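Local coordinates for protein disulfide oxidoreductase (Xylella fastidiosa, PDB 2REM) that probably acts as a DsbA-type thiol-disulfide oxidoreductase of the periplasm, passing disulfide bonds to or from other proteins through a redox-active centre, at residues D10-P15 against M166-D171; A75-A80 against A130-P135; A81-V86 against P135-R140. All blocks are in the same frame, centred on the assembly; numbering follows the deposited sequence.

Overall arrangement
Contact 1 sits at the edge of the central sheet, while contacts 2 and 3 lie on the opposite side of the chain's centre, their centres 28 to 29 Å from that of contact 1. Contact 1 is mostly buried and is built from backbone hydrogen bonds between two strands. Contacts 2 and 3, with centres about 5 Å apart, both use helix 71-83 and share P135. Contact 2, against the end of helix 125-132, is buried and made by an aromatic ring under the aliphatic part of an arginine, with alanines and a threonine beside it. Contact 3, against the start of helix 135-151, lies at the surface and mixes a valine with a charge network. Along the chain both fall inside the loop that contact 1 closes.

Contact 1. Residues D10-P15 against M166-D171; sequences DYVEIP and MVTGHD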
ATOM      1  N   ASP A  10      -4.122 -18.637   7.522  1.00 15.81           N
ATOM      2  CA  ASP A  10      -3.403 -18.017   6.423  1.00 14.97           C
ATOM      3  C   ASP A  10      -4.032 -16.716   5.953  1.00 13.68           C
ATOM      4  O   ASP A  10      -3.385 -15.909   5.305  1.00 13.33           O
ATOM      5  CB  ASP A  10      -3.295 -19.017   5.281  1.00 14.59           C
ATOM      6  CG  ASP A  10      -2.641 -20.301   5.725  1.00 16.24           C
ATOM      7  OD1 ASP A  10      -1.453 -20.252   6.087  1.00 19.10           O
ATOM      8  OD2 ASP A  10      -3.315 -21.347   5.761  1.00 16.42           O
ATOM      9  N   TYR A  11      -5.311 -16.536   6.256  1.00 13.26           N
ATOM     10  CA  TYR A  11      -5.983 -15.298   5.922  1.00 12.94           C
ATOM     11  C   TYR A  11      -7.196 -15.218   6.838  1.00 13.04           C
ATOM     12  O   TYR A  11      -7.607 -16.220   7.405  1.00 13.16           O
ATOM     13  CB  TYR A  11      -6.406 -15.244   4.427  1.00 11.96           C
ATOM     14  CG  TYR A  11      -7.457 -16.287   4.069  1.00 14.01           C
ATOM     15  CD1 TYR A  11      -8.834 -15.996   4.181  1.00 13.43           C
ATOM     16  CD2 TYR A  11      -7.087 -17.571   3.648  1.00 13.60           C
ATOM     17  CE1 TYR A  11      -9.799 -16.964   3.870  1.00 13.19           C
ATOM     18  CE2 TYR A  11      -8.050 -18.534   3.336  1.00 14.69           C
ATOM     19  CZ  TYR A  11      -9.398 -18.219   3.456  1.00 14.52           C
ATOM     20  OH  TYR A  11     -10.360 -19.163   3.164  1.00 15.81           O
ATOM     21  N   VAL A  12      -7.767 -14.020   6.970  1.00 12.34           N
ATOM     22  CA  VAL A  12      -9.027 -13.880   7.674  1.00 13.36           C
ATOM     23  C   VAL A  12      -9.992 -13.136   6.759  1.00 13.84           C
ATOM     24  O   VAL A  12      -9.590 -12.467   5.807  1.00 12.63           O
ATOM     25  CB  VAL A  12      -8.862 -13.156   9.041  1.00 14.35           C
ATOM     26  CG1 VAL A  12      -8.092 -14.033  10.065  1.00 14.02           C
ATOM     27  CG2 VAL A  12      -8.153 -11.816   8.845  1.00 13.17           C
ATOM     28  N   GLU A  13     -11.269 -13.264   7.055  1.00 15.01           N
ATOM     29  CA  GLU A  13     -12.276 -12.621   6.269  1.00 16.25           C
ATOM     30  C   GLU A  13     -12.689 -11.362   6.987  1.00 15.95           C
ATOM     31  O   GLU A  13     -12.984 -11.378   8.183  1.00 15.70           O
ATOM     32  CB  GLU A  13     -13.500 -13.529   6.046  1.00 17.43           C
ATOM     33  CG  GLU A  13     -14.412 -12.904   4.952  1.00 20.97           C
ATOM     34  CD  GLU A  13     -15.587 -13.767   4.534  1.00 22.77           C
ATOM     35  OE1 GLU A  13     -16.493 -13.203   3.863  1.00 27.45           O
ATOM     36  OE2 GLU A  13     -15.593 -14.977   4.862  1.00 27.86           O
ATOM     37  N   ILE A  14     -12.724 -10.280   6.221  1.00 15.64           N
ATOM     38  CA  ILE A  14     -13.140  -8.974   6.706  1.00 15.13           C
ATOM     39  C   ILE A  14     -14.667  -8.882   6.638  1.00 17.32           C
ATOM     40  O   ILE A  14     -15.237  -8.955   5.549  1.00 17.48           O
ATOM     41  CB  ILE A  14     -12.483  -7.881   5.843  1.00 13.84           C
ATOM     42  CG1 ILE A  14     -10.963  -7.978   5.967  1.00 13.90           C
ATOM     43  CG2 ILE A  14     -13.039  -6.482   6.181  1.00 11.55           C
ATOM     44  CD1 ILE A  14     -10.209  -7.456   4.737  1.00 12.35           C
ATOM     45  N   PRO A  15     -15.330  -8.725   7.805  1.00 18.86           N
ATOM     46  CA  PRO A  15     -16.783  -8.678   7.841  1.00 21.15           C
ATOM     47  C   PRO A  15     -17.245  -7.461   7.064  1.00 21.80           C
ATOM     48  O   PRO A  15     -16.665  -6.384   7.210  1.00 21.37           O
ATOM     49  CB  PRO A  15     -17.111  -8.522   9.330  1.00 22.48           C
ATOM     50  CG  PRO A  15     -15.878  -8.015   9.957  1.00 22.22           C
ATOM     51  CD  PRO A  15     -14.739  -8.559   9.140  1.00 18.89           C
ATOM     52  N   MET A 166      -7.954 -10.872   4.129  1.00 13.05           N
ATOM     53  CA  MET A 166      -6.724 -10.260   4.556  1.00 13.23           C
ATOM     54  C   MET A 166      -5.743 -11.376   4.846  1.00 12.78           C
ATOM     55  O   MET A 166      -5.980 -12.233   5.715  1.00 13.12           O
ATOM     56  CB  MET A 166      -6.968  -9.379   5.783  1.00 12.28           C
ATOM     57  CG  MET A 166      -5.696  -8.785   6.365  1.00 13.77           C
ATOM     58  SD  MET A 166      -6.066  -7.612   7.702  1.00 16.58           S
ATOM     59  CE  MET A 166      -7.013  -8.550   8.896  1.00 17.70           C
ATOM     60  N   VAL A 167      -4.649 -11.353   4.104  1.00 12.53           N
ATOM     61  CA  VAL A 167      -3.624 -12.389   4.220  1.00 12.73           C
ATOM     62  C   VAL A 167      -2.934 -12.253   5.574  1.00 13.53           C
ATOM     63  O   VAL A 167      -2.664 -11.141   6.040  1.00 13.26           O
ATOM     64  CB  VAL A 167      -2.605 -12.288   3.069  1.00 11.77           C
ATOM     65  CG1 VAL A 167      -1.513 -13.343   3.202  1.00 12.55           C
ATOM     66  CG2 VAL A 167      -3.321 -12.466   1.715  1.00 12.25           C
ATOM     67  N   THR A 168      -2.651 -13.392   6.202  1.00 14.35           N
ATOM     68  CA  THR A 168      -1.903 -13.414   7.444  1.00 15.43           C
ATOM     69  C   THR A 168      -0.799 -14.441   7.236  1.00 16.98           C
ATOM     70  O   THR A 168      -0.838 -15.559   7.767  1.00 17.09           O
ATOM     71  CB  THR A 168      -2.817 -13.774   8.623  1.00 16.96           C
ATOM     72  OG1 THR A 168      -3.366 -15.074   8.404  1.00 16.06           O
ATOM     73  CG2 THR A 168      -3.967 -12.767   8.747  1.00 14.53           C
ATOM     74  N   GLY A 169       0.164 -14.064   6.403  1.00 16.58           N
ATOM     75  CA  GLY A 169       1.259 -14.951   6.037  1.00 19.07           C
ATOM     76  C   GLY A 169       2.423 -14.899   7.016  1.00 20.86           C
ATOM     77  O   GLY A 169       2.578 -13.935   7.773  1.00 20.65           O
ATOM     78  N   HIS A 170       3.260 -15.928   6.957  1.00 22.51           N
ATOM     79  CA  HIS A 170       4.364 -16.134   7.892  1.00 24.92           C
ATOM     80  C   HIS A 170       5.627 -15.427   7.397  1.00 24.74           C
ATOM     81  O   HIS A 170       6.526 -15.111   8.182  1.00 25.79           O
ATOM     82  CB  HIS A 170       4.582 -17.655   8.039  1.00 27.18           C
ATOM     83  CG  HIS A 170       5.755 -18.048   8.890  1.00 32.13           C
ATOM     84  ND1 HIS A 170       7.036 -18.166   8.385  1.00 35.98           N
ATOM     85  CD2 HIS A 170       5.830 -18.415  10.193  1.00 36.05           C
ATOM     86  CE1 HIS A 170       7.852 -18.557   9.350  1.00 38.90           C
ATOM     87  NE2 HIS A 170       7.145 -18.723  10.455  1.00 38.81           N
ATOM     88  N   ASP A 171       5.690 -15.211   6.084  1.00 22.59           N
ATOM     89  CA  ASP A 171       6.842 -14.622   5.423  1.00 22.53           C
ATOM     90  C   ASP A 171       6.382 -14.098   4.078  1.00 20.70           C
ATOM     91  O   ASP A 171       5.238 -14.353   3.669  1.00 18.91           O
ATOM     92  CB  ASP A 171       8.029 -15.605   5.297  1.00 23.83           C
ATOM     93  CG  ASP A 171       7.663 -16.918   4.605  1.00 26.47           C
ATOM     94  OD1 ASP A 171       7.881 -17.978   5.215  1.00 30.22           O
ATOM     95  OD2 ASP A 171       7.190 -16.911   3.456  1.00 24.79           O
TER
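The Y11 ring turns off the partner strand, carried there by a chi1 of 65°, so that of its side chain CB alone touches M166 O; its hydroxyl bonds R185 of helix 172-190. At the edge of the H170 ring, ND1 points in plane at D171 OD1; D171 itself caps that helix. Three backbone hydrogen bonds join the segments: T168 N to D10 O, 2.8 Å; V12 N to M166 O, 2.8 Å; and M166 N to V12 O, 2.8 Å. M166 O also has a CA-H...O contact from Y11 CA at 3.1 Å. Y11 and V167 form a non-hydrogen-bonded pair and V12 and M166 a hydrogen-bonded one. This lays strand 11-13 antiparallel against strand 165-167, at the border of the thioredoxin-fold sheet. On the V12 and M166 face the two side chains run side by side; the bend at M166 chi3 (57°) brings CE tightly against V12 CG2, 3.5 Å away. I14 crosses at nearly a right angle, with CD1 3.9 Å from M166 CB. T168 OG1 has its hydrogen-bond partner in E9 O.

Contact 2. Residues A75-A80 against A130-P135; sequences ARAYLA and ATFNGP
F132 pushes its ring against the side of helix 71-83, and this is where the packing is close. R76 CD lies over one face, 4.0 Å from the ring centroid and 12° off the normal, a CH-pi contact, while R76 CB comes within 3.6 Å of F132 CE1. A77 meets the ring at its edge, its N 3.6 Å from F132 CE1. The ring gets there because F132 CG stands anti to the backbone N (chi1 -170°). Next to it T131 CG2 fits against A80, 3.8 Å from A80 CA, and P111 and L114 of helix 111-119 also touch F132. The guanidinium of R76 does not stack on this ring; the two planes stand 74° apart. On that side the contact becomes loose and wet, with no direct hydrogen bond between the segments. A water donates to F132 O at 2.8 Å and to G134 O at 2.7 Å, and takes only a weak bond from R76 NH2. The firm charge partner of R76 is E138, in helix 135-151, and R76 also has F141 as a cation-pi partner. F132 packs between helices 71-83 and 111-119 in the all-helical domain that DsbA proteins carry inserted in their thioredoxin fold.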
ATOM      1  N   ALA A  75       2.209   8.422   4.906  1.00  9.93           N
ATOM      2  CA  ALA A  75       1.020   8.079   4.140  1.00 10.08           C
ATOM      3  C   ALA A  75       0.702   9.250   3.222  1.00 10.15           C
ATOM      4  O   ALA A  75       0.380   9.083   2.055  1.00  9.96           O
ATOM      5  CB  ALA A  75      -0.160   7.833   5.059  1.00  9.98           C
ATOM      6  N   ARG A  76       0.731  10.449   3.792  1.00 10.98           N
ATOM      7  CA  ARG A  76       0.431  11.639   3.042  1.00 12.14           C
ATOM      8  C   ARG A  76       1.483  11.887   1.944  1.00 11.60           C
ATOM      9  O   ARG A  76       1.134  12.306   0.838  1.00 13.19           O
ATOM     10  CB  ARG A  76       0.277  12.820   4.016  1.00 13.09           C
ATOM     11  CG  ARG A  76      -0.667  13.873   3.554  1.00 16.34           C
ATOM     12  CD  ARG A  76      -0.863  14.924   4.654  1.00 16.07           C
ATOM     13  NE  ARG A  76      -1.726  14.459   5.733  1.00 15.98           N
ATOM     14  CZ  ARG A  76      -3.056  14.449   5.716  1.00 18.54           C
ATOM     15  NH1 ARG A  76      -3.698  14.016   6.800  1.00 16.39           N
ATOM     16  NH2 ARG A  76      -3.753  14.880   4.636  1.00 19.29           N
ATOM     17  N   ALA A  77       2.753  11.610   2.254  1.00 11.29           N
ATOM     18  CA  ALA A  77       3.831  11.674   1.277  1.00 11.00           C
ATOM     19  C   ALA A  77       3.503  10.779   0.078  1.00 10.44           C
ATOM     20  O   ALA A  77       3.561  11.213  -1.052  1.00  9.60           O
ATOM     21  CB  ALA A  77       5.148  11.237   1.882  1.00 10.35           C
ATOM     22  N   TYR A  78       3.199   9.517   0.349  1.00 10.32           N
ATOM     23  CA  TYR A  78       2.843   8.602  -0.725  1.00 10.32           C
ATOM     24  C   TYR A  78       1.716   9.151  -1.582  1.00  9.46           C
ATOM     25  O   TYR A  78       1.800   9.153  -2.801  1.00 10.11           O
ATOM     26  CB  TYR A  78       2.437   7.222  -0.183  1.00 10.25           C
ATOM     27  CG  TYR A  78       1.945   6.369  -1.327  1.00 12.03           C
ATOM     28  CD1 TYR A  78       2.856   5.798  -2.226  1.00 10.47           C
ATOM     29  CD2 TYR A  78       0.565   6.169  -1.533  1.00 12.66           C
ATOM     30  CE1 TYR A  78       2.407   5.050  -3.324  1.00 13.59           C
ATOM     31  CE2 TYR A  78       0.100   5.415  -2.613  1.00 11.47           C
ATOM     32  CZ  TYR A  78       1.028   4.866  -3.496  1.00 14.08           C
ATOM     33  OH  TYR A  78       0.586   4.122  -4.552  1.00 15.73           O
ATOM     34  N   LEU A  79       0.634   9.570  -0.932  1.00  9.90           N
ATOM     35  CA  LEU A  79      -0.529  10.052  -1.659  1.00  9.81           C
ATOM     36  C   LEU A  79      -0.213  11.286  -2.489  1.00  9.82           C
ATOM     37  O   LEU A  79      -0.642  11.369  -3.612  1.00 10.26           O
ATOM     38  CB  LEU A  79      -1.713  10.317  -0.713  1.00 10.19           C
ATOM     39  CG  LEU A  79      -2.152   9.017   0.002  1.00  9.82           C
ATOM     40  CD1 LEU A  79      -3.064   9.360   1.143  1.00 12.65           C
ATOM     41  CD2 LEU A  79      -2.832   8.035  -0.942  1.00 10.64           C
ATOM     42  N   ALA A  80       0.505  12.247  -1.912  1.00  9.35           N
ATOM     43  CA  ALA A  80       0.912  13.439  -2.665  1.00  9.41           C
ATOM     44  C   ALA A  80       1.763  13.016  -3.875  1.00  9.31           C
ATOM     45  O   ALA A  80       1.550  13.480  -4.979  1.00  9.49           O
ATOM     46  CB  ALA A  80       1.693  14.410  -1.772  1.00 10.90           C
ATOM     47  N   ALA A 130       1.683  22.237  -1.604  1.00 14.38           N
ATOM     48  CA  ALA A 130       0.279  22.433  -1.915  1.00 14.81           C
ATOM     49  C   ALA A 130      -0.433  21.101  -2.035  1.00 14.02           C
ATOM     50  O   ALA A 130      -1.578  20.990  -1.668  1.00 14.61           O
ATOM     51  CB  ALA A 130       0.101  23.248  -3.190  1.00 15.03           C
ATOM     52  N   THR A 131       0.253  20.088  -2.557  1.00 13.36           N
ATOM     53  CA  THR A 131      -0.398  18.824  -2.788  1.00 12.85           C
ATOM     54  C   THR A 131      -0.528  18.096  -1.461  1.00 12.25           C
ATOM     55  O   THR A 131      -1.598  17.595  -1.126  1.00 12.25           O
ATOM     56  CB  THR A 131       0.372  17.972  -3.817  1.00 12.82           C
ATOM     57  OG1 THR A 131       0.483  18.711  -5.038  1.00 13.01           O
ATOM     58  CG2 THR A 131      -0.403  16.674  -4.110  1.00 12.17           C
ATOM     59  N   PHE A 132       0.584  18.059  -0.725  1.00 11.07           N
ATOM     60  CA  PHE A 132       0.658  17.429   0.577  1.00 10.74           C
ATOM     61  C   PHE A 132      -0.412  18.007   1.516  1.00 10.72           C
ATOM     62  O   PHE A 132      -1.021  17.274   2.256  1.00 10.71           O
ATOM     63  CB  PHE A 132       2.041  17.717   1.162  1.00 10.71           C
ATOM     64  CG  PHE A 132       2.360  16.949   2.403  1.00 12.13           C
ATOM     65  CD1 PHE A 132       2.829  15.641   2.314  1.00 11.80           C
ATOM     66  CD2 PHE A 132       2.258  17.561   3.659  1.00 13.31           C
ATOM     67  CE1 PHE A 132       3.162  14.931   3.449  1.00 10.05           C
ATOM     68  CE2 PHE A 132       2.587  16.852   4.821  1.00 14.87           C
ATOM     69  CZ  PHE A 132       3.034  15.524   4.710  1.00 11.40           C
ATOM     70  N   ASN A 133      -0.599  19.324   1.476  1.00 11.78           N
ATOM     71  CA  ASN A 133      -1.594  19.983   2.324  1.00 13.59           C
ATOM     72  C   ASN A 133      -2.942  20.089   1.675  1.00 14.21           C
ATOM     73  O   ASN A 133      -3.820  20.728   2.227  1.00 15.96           O
ATOM     74  CB  ASN A 133      -1.140  21.390   2.733  1.00 13.88           C
ATOM     75  CG  ASN A 133       0.106  21.348   3.570  1.00 16.94           C
ATOM     76  OD1 ASN A 133       0.479  20.292   4.065  1.00 17.09           O
ATOM     77  ND2 ASN A 133       0.799  22.466   3.666  1.00 20.27           N
ATOM     78  N   GLY A 134      -3.119  19.477   0.507  1.00 13.50           N
ATOM     79  CA  GLY A 134      -4.310  19.805  -0.276  1.00 14.24           C
ATOM     80  C   GLY A 134      -5.466  18.847  -0.141  1.00 14.53           C
ATOM     81  O   GLY A 134      -5.335  17.786   0.465  1.00 13.48           O
ATOM     82  N   PRO A 135      -6.627  19.237  -0.689  1.00 16.50           N
ATOM     83  CA  PRO A 135      -7.858  18.463  -0.584  1.00 17.15           C
ATOM     84  C   PRO A 135      -7.837  17.081  -1.240  1.00 16.81           C
ATOM     85  O   PRO A 135      -8.456  16.154  -0.705  1.00 17.08           O
ATOM     86  CB  PRO A 135      -8.913  19.382  -1.223  1.00 19.18           C
ATOM     87  CG  PRO A 135      -8.172  20.269  -2.082  1.00 18.94           C
ATOM     88  CD  PRO A 135      -6.845  20.506  -1.407  1.00 18.01           C
TER
HETATM   89  O   HOH W   1      -3.794  17.070   2.583  1.00 12.60           O

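Contact 3. Residues A81-V86 against P135-R140; sequences ADVLGV and PEVEKR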
ATOM      1  N   ALA A  81       2.706  12.103  -3.651  1.00  9.00           N
ATOM      2  CA  ALA A  81       3.550  11.592  -4.741  1.00  9.99           C
ATOM      3  C   ALA A  81       2.694  10.977  -5.824  1.00  9.89           C
ATOM      4  O   ALA A  81       2.934  11.171  -7.009  1.00 10.22           O
ATOM      5  CB  ALA A  81       4.511  10.553  -4.212  1.00  9.86           C
ATOM      6  N   ASP A  82       1.695  10.215  -5.404  1.00 10.76           N
ATOM      7  CA  ASP A  82       0.814   9.548  -6.353  1.00 12.06           C
ATOM      8  C   ASP A  82      -0.026  10.528  -7.140  1.00 12.69           C
ATOM      9  O   ASP A  82      -0.130  10.412  -8.354  1.00 13.57           O
ATOM     10  CB  ASP A  82      -0.079   8.501  -5.673  1.00 11.90           C
ATOM     11  CG  ASP A  82      -0.684   7.534  -6.671  1.00 15.33           C
ATOM     12  OD1 ASP A  82      -0.027   7.225  -7.684  1.00 18.80           O
ATOM     13  OD2 ASP A  82      -1.801   7.075  -6.455  1.00 16.82           O
ATOM     14  N   VAL A  83      -0.625  11.483  -6.444  1.00 12.37           N
ATOM     15  CA  VAL A  83      -1.341  12.579  -7.097  1.00 12.83           C
ATOM     16  C   VAL A  83      -0.447  13.267  -8.113  1.00 13.50           C
ATOM     17  O   VAL A  83      -0.897  13.624  -9.189  1.00 14.50           O
ATOM     18  CB  VAL A  83      -1.866  13.621  -6.061  1.00 12.31           C
ATOM     19  CG1 VAL A  83      -2.236  14.958  -6.744  1.00 13.10           C
ATOM     20  CG2 VAL A  83      -3.065  13.048  -5.266  1.00 13.47           C
ATOM     21  N   LEU A  84       0.823  13.414  -7.769  1.00 13.54           N
ATOM     22  CA  LEU A  84       1.779  14.134  -8.612  1.00 14.33           C
ATOM     23  C   LEU A  84       2.409  13.240  -9.697  1.00 15.13           C
ATOM     24  O   LEU A  84       3.136  13.715 -10.533  1.00 15.63           O
ATOM     25  CB  LEU A  84       2.854  14.800  -7.730  1.00 14.02           C
ATOM     26  CG  LEU A  84       2.330  15.920  -6.816  1.00 14.95           C
ATOM     27  CD1 LEU A  84       3.305  16.359  -5.744  1.00 16.47           C
ATOM     28  CD2 LEU A  84       1.807  17.108  -7.628  1.00 19.81           C
ATOM     29  N   GLY A  85       2.080  11.952  -9.681  1.00 15.17           N
ATOM     30  CA  GLY A  85       2.543  11.007 -10.688  1.00 15.85           C
ATOM     31  C   GLY A  85       3.993  10.591 -10.520  1.00 14.92           C
ATOM     32  O   GLY A  85       4.644  10.191 -11.482  1.00 16.13           O
ATOM     33  N   VAL A  86       4.513  10.703  -9.310  1.00 13.34           N
ATOM     34  CA  VAL A  86       5.902  10.351  -9.052  1.00 13.58           C
ATOM     35  C   VAL A  86       6.048   9.268  -7.979  1.00 13.23           C
ATOM     36  O   VAL A  86       7.156   8.966  -7.542  1.00 13.81           O
ATOM     37  CB  VAL A  86       6.786  11.595  -8.689  1.00 13.16           C
ATOM     38  CG1 VAL A  86       6.786  12.630  -9.833  1.00 13.27           C
ATOM     39  CG2 VAL A  86       6.366  12.206  -7.350  1.00 12.72           C
ATOM     40  N   PRO A 135      -6.627  19.237  -0.689  1.00 16.50           N
ATOM     41  CA  PRO A 135      -7.858  18.463  -0.584  1.00 17.15           C
ATOM     42  C   PRO A 135      -7.837  17.081  -1.240  1.00 16.81           C
ATOM     43  O   PRO A 135      -8.456  16.154  -0.705  1.00 17.08           O
ATOM     44  CB  PRO A 135      -8.913  19.382  -1.223  1.00 19.18           C
ATOM     45  CG  PRO A 135      -8.172  20.269  -2.082  1.00 18.94           C
ATOM     46  CD  PRO A 135      -6.845  20.506  -1.407  1.00 18.01           C
ATOM     47  N   GLU A 136      -7.125  16.914  -2.359  1.00 16.48           N
ATOM     48  CA  GLU A 136      -7.118  15.601  -3.018  1.00 16.35           C
ATOM     49  C   GLU A 136      -6.407  14.600  -2.138  1.00 14.98           C
ATOM     50  O   GLU A 136      -6.889  13.490  -1.912  1.00 14.32           O
ATOM     51  CB  GLU A 136      -6.466  15.643  -4.409  1.00 17.57           C
ATOM     52  CG  GLU A 136      -6.511  14.284  -5.150  1.00 18.69           C
ATOM     53  CD  GLU A 136      -7.908  13.658  -5.203  1.00 23.14           C
ATOM     54  OE1 GLU A 136      -8.922  14.399  -5.232  1.00 24.85           O
ATOM     55  OE2 GLU A 136      -7.988  12.412  -5.224  1.00 24.06           O
ATOM     56  N   VAL A 137      -5.255  15.006  -1.625  1.00 12.69           N
ATOM     57  CA  VAL A 137      -4.504  14.160  -0.716  1.00 11.43           C
ATOM     58  C   VAL A 137      -5.274  13.854   0.569  1.00 11.40           C
ATOM     59  O   VAL A 137      -5.288  12.709   1.027  1.00 11.28           O
ATOM     60  CB  VAL A 137      -3.121  14.767  -0.438  1.00 10.46           C
ATOM     61  CG1 VAL A 137      -2.493  14.152   0.834  1.00 10.40           C
ATOM     62  CG2 VAL A 137      -2.253  14.530  -1.661  1.00 10.39           C
ATOM     63  N   GLU A 138      -5.930  14.867   1.129  1.00 12.18           N
ATOM     64  CA  GLU A 138      -6.686  14.671   2.361  1.00 13.57           C
ATOM     65  C   GLU A 138      -7.816  13.667   2.102  1.00 13.59           C
ATOM     66  O   GLU A 138      -8.042  12.749   2.904  1.00 12.63           O
ATOM     67  CB  GLU A 138      -7.235  16.005   2.864  1.00 14.55           C
ATOM     68  CG  GLU A 138      -8.219  15.901   4.007  1.00 15.50           C
ATOM     69  CD  GLU A 138      -7.597  15.441   5.339  1.00 17.84           C
ATOM     70  OE1 GLU A 138      -6.351  15.434   5.456  1.00 18.08           O
ATOM     71  OE2 GLU A 138      -8.380  15.107   6.276  1.00 18.83           O
ATOM     72  N   LYS A 139      -8.500  13.833   0.967  1.00 14.04           N
ATOM     73  CA  LYS A 139      -9.498  12.842   0.539  1.00 14.83           C
ATOM     74  C   LYS A 139      -8.954  11.408   0.475  1.00 12.98           C
ATOM     75  O   LYS A 139      -9.535  10.485   1.063  1.00 12.98           O
ATOM     76  CB  LYS A 139     -10.137  13.250  -0.787  1.00 15.32           C
ATOM     77  CG  LYS A 139     -11.168  12.275  -1.275  1.00 18.35           C
ATOM     78  CD  LYS A 139     -11.684  12.692  -2.623  1.00 23.04           C
ATOM     79  CE  LYS A 139     -12.621  11.622  -3.162  1.00 25.98           C
ATOM     80  NZ  LYS A 139     -13.313  12.178  -4.333  1.00 27.68           N
ATOM     81  N   ARG A 140      -7.841  11.224  -0.236  1.00 12.22           N
ATOM     82  CA  ARG A 140      -7.189   9.923  -0.356  1.00 11.55           C
ATOM     83  C   ARG A 140      -6.689   9.419   0.999  1.00 11.10           C
ATOM     84  O   ARG A 140      -6.750   8.214   1.298  1.00 10.13           O
ATOM     85  CB  ARG A 140      -5.995  10.027  -1.322  1.00 10.40           C
ATOM     86  CG  ARG A 140      -6.456  10.398  -2.708  1.00 14.47           C
ATOM     87  CD  ARG A 140      -5.327  10.374  -3.673  1.00 16.40           C
ATOM     88  NE  ARG A 140      -5.811  10.758  -4.979  1.00 19.85           N
ATOM     89  CZ  ARG A 140      -5.260  10.402  -6.127  1.00 19.02           C
ATOM     90  NH1 ARG A 140      -4.194   9.629  -6.146  1.00 16.54           N
ATOM     91  NH2 ARG A 140      -5.804  10.828  -7.257  1.00 22.62           N
TER
HETATM   92  O   HOH W   2      -3.253   7.597  -4.423  1.00 24.10           O
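A methyl group sits squarely on a guanidinium: V83 CG2 lies over the centre of one face of R140, 3.5 Å from R140 CZ. The contact belongs to the helical domain inserted in the thioredoxin fold of DsbA proteins, where the last turn of helix 71-83 meets the first turns of helix 135-151. V83 CG2 is the main point of touch, since it also reaches E136 CG at 3.7 Å and V137 CG2 at 4.0 Å, forming a small apolar patch beneath the charges. V137 continues inward against A80 and T131, whereas R140 stays nearer the surface, touching L79.

Around the edge of the guanidinium two acids take their places in its plane. E136, one turn back in the same helix, bends at chi2 (51°) so that OE2 meets R140 NE at 2.7 Å in a nearly straight bond, using the lone pair that points away from its other oxygen. This salt bridge probably fixes the rotation of the guanidinium and with it the face offered to V83. D82 is the second acid, its carboxylate turned 68° from the guanidinium plane. Its bridge is long, D82 OD2 to R140 NH1 being 3.5 Å, and a water spans the same gap, donating to D82 OD2 at 2.6 Å and accepting from R140 NH1 at 2.8 Å.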